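Local coordinates for homoserine O-acetyltransferase (Bacillus anthracis str. 'Ames Ancestor', PDB 3I1I), which probably transfers an acetyl group from acetyl-CoA to the hydroxyl of L-homoserine, an activation step in methionine biosynthesis, using an alpha/beta-hydrolase fold, at residues A[159-167]-A[287-296]; A[217-228]-A[264-275]. One frame throughout, in Å; residues are numbered along the deposited sequence.

Contact 1: A[159-167]-A[287-296]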
loop_
_atom_site.group_PDB
_atom_site.type_symbol
_atom_site.label_atom_id
_atom_site.label_comp_id
_atom_site.label_asym_id
_atom_site.label_seq_id
_atom_site.Cartn_x
_atom_site.Cartn_y
_atom_site.Cartn_z
HETATM N N MSE A 159 1.415 21.758 -9.224
HETATM C CA MSE A 159 1.731 22.191 -7.869
HETATM C C MSE A 159 2.820 23.255 -7.906
HETATM O O MSE A 159 2.713 24.267 -7.227
HETATM C CB MSE A 159 2.192 21.010 -7.011
HETATM C CG MSE A 159 1.071 19.987 -6.783
HETATM SE SE MSE A 159 1.613 18.347 -5.876
HETATM C CE MSE A 159 -0.117 17.522 -5.980
ATOM N N ILE A 160 3.856 23.010 -8.711
ATOM C CA ILE A 160 4.891 23.969 -8.934
ATOM C C ILE A 160 4.300 25.233 -9.571
ATOM O O ILE A 160 4.597 26.363 -9.143
ATOM C CB ILE A 160 6.002 23.404 -9.820
ATOM C CG1 ILE A 160 6.680 22.219 -9.130
ATOM C CG2 ILE A 160 7.014 24.493 -10.170
ATOM C CD1 ILE A 160 7.159 21.073 -10.111
ATOM N N ALA A 161 3.424 25.063 -10.543
ATOM C CA ALA A 161 2.858 26.242 -11.210
ATOM C C ALA A 161 2.069 27.064 -10.206
ATOM O O ALA A 161 2.022 28.295 -10.292
ATOM C CB ALA A 161 1.984 25.848 -12.378
ATOM N N GLN A 162 1.422 26.387 -9.259
ATOM C CA GLN A 162 0.611 27.125 -8.318
ATOM C C GLN A 162 1.515 27.892 -7.365
ATOM O O GLN A 162 1.188 28.992 -6.971
ATOM C CB GLN A 162 -0.335 26.209 -7.550
ATOM C CG GLN A 162 -1.552 25.794 -8.331
ATOM C CD GLN A 162 -2.300 24.657 -7.635
ATOM O OE1 GLN A 162 -3.298 24.892 -6.975
ATOM N NE2 GLN A 162 -1.792 23.428 -7.765
ATOM N N GLN A 163 2.644 27.307 -7.007
ATOM C CA GLN A 163 3.602 27.980 -6.127
ATOM C C GLN A 163 4.181 29.241 -6.804
ATOM O O GLN A 163 4.301 30.291 -6.181
ATOM C CB GLN A 163 4.689 27.003 -5.691
ATOM C CG GLN A 163 4.204 25.918 -4.724
ATOM C CD GLN A 163 3.912 26.469 -3.330
ATOM O OE1 GLN A 163 3.736 27.679 -3.147
ATOM N NE2 GLN A 163 3.868 25.581 -2.333
ATOM N N TRP A 164 4.424 29.172 -8.100
ATOM C CA TRP A 164 4.756 30.370 -8.882
ATOM C C TRP A 164 3.701 31.482 -8.795
ATOM O O TRP A 164 4.018 32.650 -8.549
ATOM C CB TRP A 164 4.902 30.018 -10.368
ATOM C CG TRP A 164 6.256 29.670 -10.769
ATOM C CD1 TRP A 164 6.787 28.442 -10.790
ATOM C CD2 TRP A 164 7.269 30.566 -11.248
ATOM N NE1 TRP A 164 8.063 28.497 -11.255
ATOM C CE2 TRP A 164 8.390 29.798 -11.527
ATOM C CE3 TRP A 164 7.331 31.938 -11.445
ATOM C CZ2 TRP A 164 9.564 30.344 -12.019
ATOM C CZ3 TRP A 164 8.505 32.483 -11.942
ATOM C CH2 TRP A 164 9.602 31.699 -12.200
ATOM N N ALA A 165 2.447 31.107 -9.032
ATOM C CA ALA A 165 1.356 32.071 -9.011
ATOM C C ALA A 165 1.205 32.740 -7.622
ATOM O O ALA A 165 0.972 33.952 -7.513
ATOM C CB ALA A 165 0.055 31.411 -9.441
ATOM N N VAL A 166 1.366 31.958 -6.572
ATOM C CA VAL A 166 1.284 32.492 -5.211
ATOM C C VAL A 166 2.522 33.360 -4.883
ATOM O O VAL A 166 2.385 34.486 -4.453
ATOM C CB VAL A 166 1.124 31.349 -4.167
ATOM C CG1 VAL A 166 1.327 31.859 -2.755
ATOM C CG2 VAL A 166 -0.247 30.705 -4.331
ATOM N N HIS A 167 3.720 32.844 -5.128
ATOM C CA HIS A 167 4.909 33.493 -4.614
ATOM C C HIS A 167 5.628 34.436 -5.541
ATOM O O HIS A 167 6.459 35.176 -5.072
ATOM C CB HIS A 167 5.852 32.456 -4.051
ATOM C CG HIS A 167 5.322 31.803 -2.823
ATOM N ND1 HIS A 167 5.590 32.274 -1.551
ATOM C CD2 HIS A 167 4.473 30.755 -2.667
ATOM C CE1 HIS A 167 4.967 31.512 -0.662
ATOM N NE2 HIS A 167 4.272 30.590 -1.311
ATOM N N VAL A 287 5.044 15.629 -2.386
ATOM C CA VAL A 287 3.650 15.623 -2.798
ATOM C C VAL A 287 2.788 15.696 -1.546
ATOM O O VAL A 287 1.810 16.452 -1.486
ATOM C CB VAL A 287 3.270 14.363 -3.618
ATOM C CG1 VAL A 287 1.718 14.179 -3.620
ATOM C CG2 VAL A 287 3.893 14.413 -5.058
ATOM N N LEU A 288 3.129 14.904 -0.550
ATOM C CA LEU A 288 2.344 14.853 0.683
ATOM C C LEU A 288 2.380 16.189 1.470
ATOM O O LEU A 288 1.401 16.556 2.118
ATOM C CB LEU A 288 2.841 13.684 1.511
ATOM C CG LEU A 288 2.718 13.448 2.993
ATOM C CD1 LEU A 288 3.452 12.115 3.175
ATOM C CD2 LEU A 288 3.374 14.541 3.819
ATOM N N LEU A 289 3.503 16.898 1.376
ATOM C CA LEU A 289 3.630 18.221 1.968
ATOM C C LEU A 289 2.964 19.335 1.159
ATOM O O LEU A 289 2.874 20.449 1.681
ATOM C CB LEU A 289 5.108 18.593 2.126
ATOM C CG LEU A 289 5.878 17.845 3.209
ATOM C CD1 LEU A 289 7.352 18.184 3.099
ATOM C CD2 LEU A 289 5.289 18.126 4.606
ATOM N N HIS A 290 2.513 19.073 -0.082
ATOM C CA HIS A 290 2.026 20.143 -0.929
ATOM C C HIS A 290 0.794 20.882 -0.381
ATOM O O HIS A 290 -0.281 20.314 -0.226
ATOM C CB HIS A 290 1.727 19.668 -2.350
ATOM C CG HIS A 290 1.057 20.706 -3.194
ATOM N ND1 HIS A 290 1.694 21.865 -3.579
ATOM C CD2 HIS A 290 -0.209 20.790 -3.676
ATOM C CE1 HIS A 290 0.853 22.621 -4.269
ATOM N NE2 HIS A 290 -0.309 21.987 -4.352
ATOM N N ASP A 291 0.957 22.189 -0.201
ATOM C CA ASP A 291 0.006 23.052 0.495
ATOM C C ASP A 291 0.367 24.501 0.242
ATOM O O ASP A 291 1.285 25.036 0.896
ATOM C CB ASP A 291 0.129 22.814 1.992
ATOM C CG ASP A 291 -0.910 23.576 2.798
ATOM O OD1 ASP A 291 -1.774 24.229 2.167
ATOM O OD2 ASP A 291 -0.875 23.487 4.069
ATOM N N ILE A 292 -0.300 25.128 -0.725
ATOM C CA ILE A 292 -0.016 26.517 -1.029
ATOM C C ILE A 292 -0.336 27.417 0.191
ATOM O O ILE A 292 0.297 28.465 0.368
ATOM C CB ILE A 292 -0.701 27.029 -2.349
ATOM C CG1 ILE A 292 -2.212 27.130 -2.193
ATOM C CG2 ILE A 292 -0.285 26.179 -3.560
ATOM C CD1 ILE A 292 -2.892 27.912 -3.305
ATOM N N ALA A 293 -1.257 26.994 1.069
ATOM C CA ALA A 293 -1.516 27.736 2.331
ATOM C C ALA A 293 -0.389 27.635 3.342
ATOM O O ALA A 293 -0.363 28.385 4.300
ATOM C CB ALA A 293 -2.846 27.285 2.992
ATOM N N HIS A 294 0.531 26.702 3.175
ATOM C CA HIS A 294 1.640 26.594 4.135
ATOM C C HIS A 294 2.452 27.883 4.136
ATOM O O HIS A 294 2.891 28.363 3.102
ATOM C CB HIS A 294 2.579 25.448 3.801
ATOM C CG HIS A 294 3.671 25.294 4.793
ATOM N ND1 HIS A 294 3.421 25.048 6.128
ATOM C CD2 HIS A 294 5.016 25.406 4.673
ATOM C CE1 HIS A 294 4.570 24.980 6.780
ATOM N NE2 HIS A 294 5.553 25.198 5.921
ATOM N N GLY A 295 2.678 28.453 5.290
ATOM C CA GLY A 295 3.272 29.792 5.311
ATOM C C GLY A 295 2.255 30.813 5.801
ATOM O O GLY A 295 2.574 31.640 6.624
ATOM N N PHE A 296 1.011 30.668 5.377
ATOM C CA PHE A 296 0.036 31.700 5.489
ATOM C C PHE A 296 -0.912 31.362 6.610
ATOM O O PHE A 296 -0.768 30.328 7.251
ATOM C CB PHE A 296 -0.711 31.799 4.157
ATOM C CG PHE A 296 0.159 32.250 3.008
ATOM C CD1 PHE A 296 0.336 33.587 2.740
ATOM C CD2 PHE A 296 0.796 31.326 2.197
ATOM C CE1 PHE A 296 1.136 33.996 1.701
ATOM C CE2 PHE A 296 1.589 31.723 1.157
ATOM C CZ PHE A 296 1.757 33.055 0.909
HETATM O O HOH W 1 4.123 22.689 -2.676
HETATM O O HOH W 2 4.027 26.337 0.732
HETATM O O HOH W 3 2.819 28.681 -0.156
#
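M159, a selenomethionine, lies across one face of the H290 imidazole. Its CG stands 3.4 Å from the ring centroid, a CH-pi contact, and the selenium follows over the same face at 4.0 Å from the centroid. With CG of H290 anti to the backbone N (chi1 172°), the ring reaches back to meet helix 156-167. Hydrogen bonds at both ring nitrogens, NE2 to the backbone O of N181 and ND1 to a water, probably hold its rotation. NE2 of Q162 bonds to the backbone O of G158 and also to that of N181.

Apolar contacts continue along the helix. The CB of Q162 meets CG2 of I292, V166 CG2 lies 4.0 Å from I292 CD1, and V166 CG1 touches CZ of F296. The H167 and F296 rings meet obliquely, their planes at 50°.

Polar contact across the interface runs through water. The amide of Q163, swung round by its bent chain, donates from NE2 to two waters: one lies 2.7 Å from H290 ND1, and the other reaches the carbonyl O of D291. A third water links NE2 of H167, 2.7 Å away, to the carbonyl O of I292.

Helix 156-167 follows a probable nucleophile elbow (G153, S155, G157) of the alpha/beta-hydrolase fold, the loop after helix 277-289 packs along it, and M159 lies near, without touching, the presumed Ser-His-Asp triad.

Contact 2: A[217-228]-A[264-275]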
loop_
_atom_site.group_PDB
_atom_site.type_symbol
_atom_site.label_atom_id
_atom_site.label_comp_id
_atom_site.label_asym_id
_atom_site.label_seq_id
_atom_site.Cartn_x
_atom_site.Cartn_y
_atom_site.Cartn_z
HETATM N N MSE A 217 13.618 -3.344 -4.800
HETATM C CA MSE A 217 12.590 -3.515 -5.828
HETATM C C MSE A 217 11.205 -3.929 -5.304
HETATM O O MSE A 217 10.185 -3.497 -5.845
HETATM C CB MSE A 217 13.069 -4.527 -6.885
HETATM C CG MSE A 217 14.357 -4.105 -7.607
HETATM SE SE MSE A 217 14.145 -2.415 -8.588
HETATM C CE MSE A 217 13.036 -3.068 -10.093
ATOM N N LYS A 218 11.136 -4.753 -4.268
ATOM C CA LYS A 218 9.813 -5.134 -3.743
ATOM C C LYS A 218 9.093 -3.929 -3.176
ATOM O O LYS A 218 7.961 -3.636 -3.544
ATOM C CB LYS A 218 9.896 -6.214 -2.682
ATOM C CG LYS A 218 10.391 -7.522 -3.212
ATOM C CD LYS A 218 10.512 -8.579 -2.091
ATOM C CE LYS A 218 11.180 -9.862 -2.569
ATOM N NZ LYS A 218 11.144 -10.908 -1.476
ATOM N N GLY A 219 9.760 -3.198 -2.303
ATOM C CA GLY A 219 9.174 -1.981 -1.768
ATOM C C GLY A 219 8.822 -0.973 -2.853
ATOM O O GLY A 219 7.757 -0.357 -2.810
ATOM N N LEU A 220 9.697 -0.827 -3.842
ATOM C CA LEU A 220 9.494 0.194 -4.862
ATOM C C LEU A 220 8.339 -0.179 -5.778
ATOM O O LEU A 220 7.517 0.678 -6.127
ATOM C CB LEU A 220 10.784 0.379 -5.646
ATOM C CG LEU A 220 11.050 1.595 -6.506
ATOM C CD1 LEU A 220 10.708 2.949 -5.796
ATOM C CD2 LEU A 220 12.539 1.524 -6.962
ATOM N N GLN A 221 8.256 -1.454 -6.154
ATOM C CA GLN A 221 7.159 -1.900 -6.983
ATOM C C GLN A 221 5.813 -1.697 -6.284
ATOM O O GLN A 221 4.829 -1.327 -6.898
ATOM C CB GLN A 221 7.303 -3.378 -7.396
ATOM C CG GLN A 221 6.024 -3.928 -8.125
ATOM C CD GLN A 221 6.267 -5.179 -8.941
ATOM O OE1 GLN A 221 7.134 -5.988 -8.610
ATOM N NE2 GLN A 221 5.482 -5.360 -10.016
ATOM N N LEU A 222 5.778 -1.972 -5.000
ATOM C CA LEU A 222 4.570 -1.750 -4.205
ATOM C C LEU A 222 4.208 -0.256 -4.189
ATOM O O LEU A 222 3.066 0.122 -4.452
ATOM C CB LEU A 222 4.801 -2.326 -2.804
ATOM C CG LEU A 222 3.647 -2.462 -1.837
ATOM C CD1 LEU A 222 2.353 -2.940 -2.511
ATOM C CD2 LEU A 222 4.106 -3.434 -0.724
ATOM N N ALA A 223 5.198 0.597 -3.946
ATOM C CA ALA A 223 4.997 2.049 -4.028
ATOM C C ALA A 223 4.435 2.451 -5.388
ATOM O O ALA A 223 3.506 3.222 -5.468
ATOM C CB ALA A 223 6.317 2.831 -3.700
ATOM N N ASN A 224 4.985 1.890 -6.452
ATOM C CA ASN A 224 4.586 2.227 -7.814
ATOM C C ASN A 224 3.194 1.694 -8.141
ATOM O O ASN A 224 2.404 2.358 -8.804
ATOM C CB ASN A 224 5.588 1.634 -8.794
ATOM C CG ASN A 224 5.337 2.085 -10.237
ATOM O OD1 ASN A 224 5.383 3.267 -10.542
ATOM N ND2 ASN A 224 5.088 1.139 -11.116
ATOM N N ARG A 225 2.890 0.493 -7.673
ATOM C CA ARG A 225 1.582 -0.075 -7.927
ATOM C C ARG A 225 0.456 0.744 -7.255
ATOM O O ARG A 225 -0.577 0.970 -7.861
ATOM C CB ARG A 225 1.530 -1.554 -7.537
ATOM C CG ARG A 225 0.286 -2.233 -8.010
ATOM C CD ARG A 225 0.419 -3.730 -8.135
ATOM N NE ARG A 225 0.697 -4.270 -6.845
ATOM C CZ ARG A 225 1.721 -5.057 -6.537
ATOM N NH1 ARG A 225 1.871 -5.424 -5.283
ATOM N NH2 ARG A 225 2.589 -5.480 -7.441
HETATM N N MSE A 226 0.681 1.237 -6.050
HETATM C CA MSE A 226 -0.306 2.112 -5.371
HETATM C C MSE A 226 -0.603 3.356 -6.171
HETATM O O MSE A 226 -1.737 3.752 -6.267
HETATM C CB MSE A 226 0.186 2.567 -3.996
HETATM C CG MSE A 226 0.317 1.442 -2.977
HETATM SE SE MSE A 226 1.438 2.071 -1.531
HETATM C CE MSE A 226 1.608 0.428 -0.557
HETATM N N MSE A 227 0.401 3.991 -6.748
HETATM C CA MSE A 227 0.130 5.168 -7.574
HETATM C C MSE A 227 -0.629 4.760 -8.857
HETATM O O MSE A 227 -1.639 5.381 -9.221
HETATM C CB MSE A 227 1.429 5.893 -7.923
HETATM C CG MSE A 227 1.247 7.332 -8.295
HETATM SE SE MSE A 227 2.976 8.261 -8.469
HETATM C CE MSE A 227 3.562 7.423 -10.113
ATOM N N PHE A 228 -0.146 3.717 -9.525
ATOM C CA PHE A 228 -0.749 3.248 -10.773
ATOM C C PHE A 228 -2.233 2.900 -10.601
ATOM O O PHE A 228 -3.058 3.225 -11.434
ATOM C CB PHE A 228 0.027 2.004 -11.274
ATOM C CG PHE A 228 -0.529 1.434 -12.528
ATOM C CD1 PHE A 228 -0.205 2.009 -13.755
ATOM C CD2 PHE A 228 -1.414 0.383 -12.491
ATOM C CE1 PHE A 228 -0.760 1.523 -14.952
ATOM C CE2 PHE A 228 -1.985 -0.144 -13.697
ATOM C CZ PHE A 228 -1.645 0.429 -14.927
ATOM N N ILE A 264 -0.676 -6.481 -14.277
ATOM C CA ILE A 264 -0.318 -5.278 -13.535
ATOM C C ILE A 264 1.073 -5.370 -12.909
ATOM O O ILE A 264 1.802 -4.399 -12.944
ATOM C CB ILE A 264 -1.402 -4.893 -12.505
ATOM C CG1 ILE A 264 -2.684 -4.494 -13.248
ATOM C CG2 ILE A 264 -0.926 -3.775 -11.592
ATOM C CD1 ILE A 264 -3.972 -4.609 -12.450
ATOM N N ASN A 265 1.469 -6.522 -12.391
ATOM C CA ASN A 265 2.840 -6.681 -11.901
ATOM C C ASN A 265 3.863 -6.379 -12.992
ATOM O O ASN A 265 4.854 -5.672 -12.761
ATOM C CB ASN A 265 3.113 -8.089 -11.422
ATOM C CG ASN A 265 2.623 -8.344 -10.021
ATOM O OD1 ASN A 265 2.006 -7.481 -9.388
ATOM N ND2 ASN A 265 2.850 -9.562 -9.542
ATOM N N LYS A 266 3.611 -6.908 -14.185
ATOM C CA LYS A 266 4.527 -6.711 -15.295
ATOM C C LYS A 266 4.695 -5.222 -15.615
ATOM O O LYS A 266 5.827 -4.749 -15.734
ATOM C CB LYS A 266 4.047 -7.466 -16.527
ATOM C CG LYS A 266 5.119 -7.714 -17.546
ATOM C CD LYS A 266 4.735 -8.921 -18.481
ATOM C CE LYS A 266 4.483 -8.519 -19.962
ATOM N NZ LYS A 266 5.624 -8.951 -20.898
ATOM N N LEU A 267 3.580 -4.502 -15.734
ATOM C CA LEU A 267 3.634 -3.076 -16.044
ATOM C C LEU A 267 4.371 -2.306 -14.951
ATOM O O LEU A 267 5.169 -1.450 -15.235
ATOM C CB LEU A 267 2.232 -2.470 -16.169
ATOM C CG LEU A 267 1.376 -2.937 -17.339
ATOM C CD1 LEU A 267 -0.097 -2.473 -17.177
ATOM C CD2 LEU A 267 1.997 -2.438 -18.652
ATOM N N THR A 268 4.090 -2.617 -13.697
ATOM C CA THR A 268 4.593 -1.805 -12.639
ATOM C C THR A 268 6.047 -2.119 -12.359
ATOM O O THR A 268 6.781 -1.251 -11.876
ATOM C CB THR A 268 3.744 -1.921 -11.353
ATOM O OG1 THR A 268 3.646 -3.291 -10.935
ATOM C CG2 THR A 268 2.390 -1.372 -11.594
ATOM N N TYR A 269 6.478 -3.334 -12.672
ATOM C CA TYR A 269 7.876 -3.649 -12.577
ATOM C C TYR A 269 8.666 -2.902 -13.639
ATOM O O TYR A 269 9.717 -2.335 -13.326
ATOM C CB TYR A 269 8.134 -5.111 -12.763
ATOM C CG TYR A 269 9.547 -5.491 -12.416
ATOM C CD1 TYR A 269 9.913 -5.676 -11.089
ATOM C CD2 TYR A 269 10.526 -5.653 -13.402
ATOM C CE1 TYR A 269 11.207 -6.040 -10.743
ATOM C CE2 TYR A 269 11.836 -6.026 -13.065
ATOM C CZ TYR A 269 12.162 -6.217 -11.725
ATOM O OH TYR A 269 13.432 -6.570 -11.321
ATOM N N ARG A 270 8.162 -2.917 -14.873
ATOM C CA ARG A 270 8.828 -2.257 -15.990
ATOM C C ARG A 270 9.048 -0.784 -15.709
ATOM O O ARG A 270 10.111 -0.250 -15.986
ATOM C CB ARG A 270 8.014 -2.377 -17.286
ATOM C CG ARG A 270 8.878 -2.412 -18.534
ATOM C CD ARG A 270 9.122 -3.873 -18.997
ATOM N NE ARG A 270 7.960 -4.404 -19.714
ATOM C CZ ARG A 270 7.737 -5.691 -19.956
ATOM N NH1 ARG A 270 8.595 -6.607 -19.535
ATOM N NH2 ARG A 270 6.640 -6.049 -20.608
ATOM N N SER A 271 8.050 -0.119 -15.139
ATOM C CA SER A 271 8.206 1.318 -14.951
ATOM C C SER A 271 9.076 1.725 -13.770
ATOM O O SER A 271 9.317 2.870 -13.599
ATOM C CB SER A 271 6.845 2.032 -14.896
ATOM O OG SER A 271 6.204 1.785 -13.671
ATOM N N ILE A 272 9.563 0.811 -12.960
ATOM C CA ILE A 272 10.499 1.189 -11.903
ATOM C C ILE A 272 11.937 0.751 -12.231
ATOM O O ILE A 272 12.831 0.776 -11.363
ATOM C CB ILE A 272 10.100 0.640 -10.498
ATOM C CG1 ILE A 272 9.934 -0.890 -10.523
ATOM C CG2 ILE A 272 8.862 1.380 -9.987
ATOM C CD1 ILE A 272 10.094 -1.585 -9.189
ATOM N N GLU A 273 12.180 0.414 -13.488
ATOM C CA GLU A 273 13.505 -0.073 -13.890
ATOM C C GLU A 273 14.606 0.977 -13.855
ATOM O O GLU A 273 15.700 0.684 -13.407
ATOM C CB GLU A 273 13.411 -0.768 -15.251
ATOM C CG GLU A 273 12.569 -2.076 -15.085
ATOM C CD GLU A 273 12.607 -3.019 -16.273
ATOM O OE1 GLU A 273 12.743 -2.569 -17.437
ATOM O OE2 GLU A 273 12.452 -4.229 -16.032
ATOM N N LEU A 274 14.308 2.199 -14.276
ATOM C CA LEU A 274 15.279 3.281 -14.216
ATOM C C LEU A 274 15.191 4.145 -12.978
ATOM O O LEU A 274 15.805 5.209 -12.938
ATOM C CB LEU A 274 15.111 4.219 -15.426
ATOM C CG LEU A 274 15.399 3.674 -16.845
ATOM C CD1 LEU A 274 15.702 4.873 -17.849
ATOM C CD2 LEU A 274 16.533 2.591 -16.851
ATOM N N VAL A 275 14.464 3.706 -11.964
ATOM C CA VAL A 275 13.998 4.603 -10.913
ATOM C C VAL A 275 14.787 4.400 -9.643
ATOM O O VAL A 275 15.192 3.292 -9.351
ATOM C CB VAL A 275 12.488 4.373 -10.674
ATOM C CG1 VAL A 275 12.007 4.980 -9.375
ATOM C CG2 VAL A 275 11.714 4.919 -11.863
#
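Helices 217-228 and 264-270 cross at 109° with their axes 9.0 Å apart, and the chain beyond the second turns to pack along the first. T268 is the knob at the crossing, held in a hole formed by Q221, N224, R225 and F228. Q221, extended with CG anti to the backbone N (chi1 172°), sends NE2 to OG1 of T268 in a nearly straight hydrogen bond of 2.9 Å at 171°, with the acceptor in the amide plane. N224 ND2 donates to OG of S271 over 2.9 Å, a more bent bond tilted from the amide plane.

I272 CD1 reaches to 3.4 Å from the CE of M217, while its CG2 lies 3.5 Å from CB of N224. The selenomethionine M217, bent at chi2 and chi3, also brings CE to 3.5 Å from Y269 CE1. At the other end F228 CZ touches L267 CD1, and R225 CD packs on I264 CG2.

R225 forms a salt bridge with E198 of a second subunit, and N265 bonds to Q194 of that subunit. The straight Q221-T268 bond and the seated knob would set the helix crossing, while R225 and N265 tie this pair to the neighbour.

The centres of contacts 1 and 2 lie 28 Å apart, on opposite sides of the centre of the chain, and the two do not touch; their nearest atoms are about 7 Å apart. Contact 2 is nested in the chain between the segments of contact 1, in the order 159-167, 217-228, 264-275, 287-296. Helices 259-270 and 277-289 are consecutive, so a short connection leads from one contact towards the other. Contact 1 joins helix 156-167 of the core to the C-terminal part of the largely helical region between strands 174-178 and 309-313, whereas both segments of contact 2 lie within that region. In both contacts the second subunit is met from this helical region.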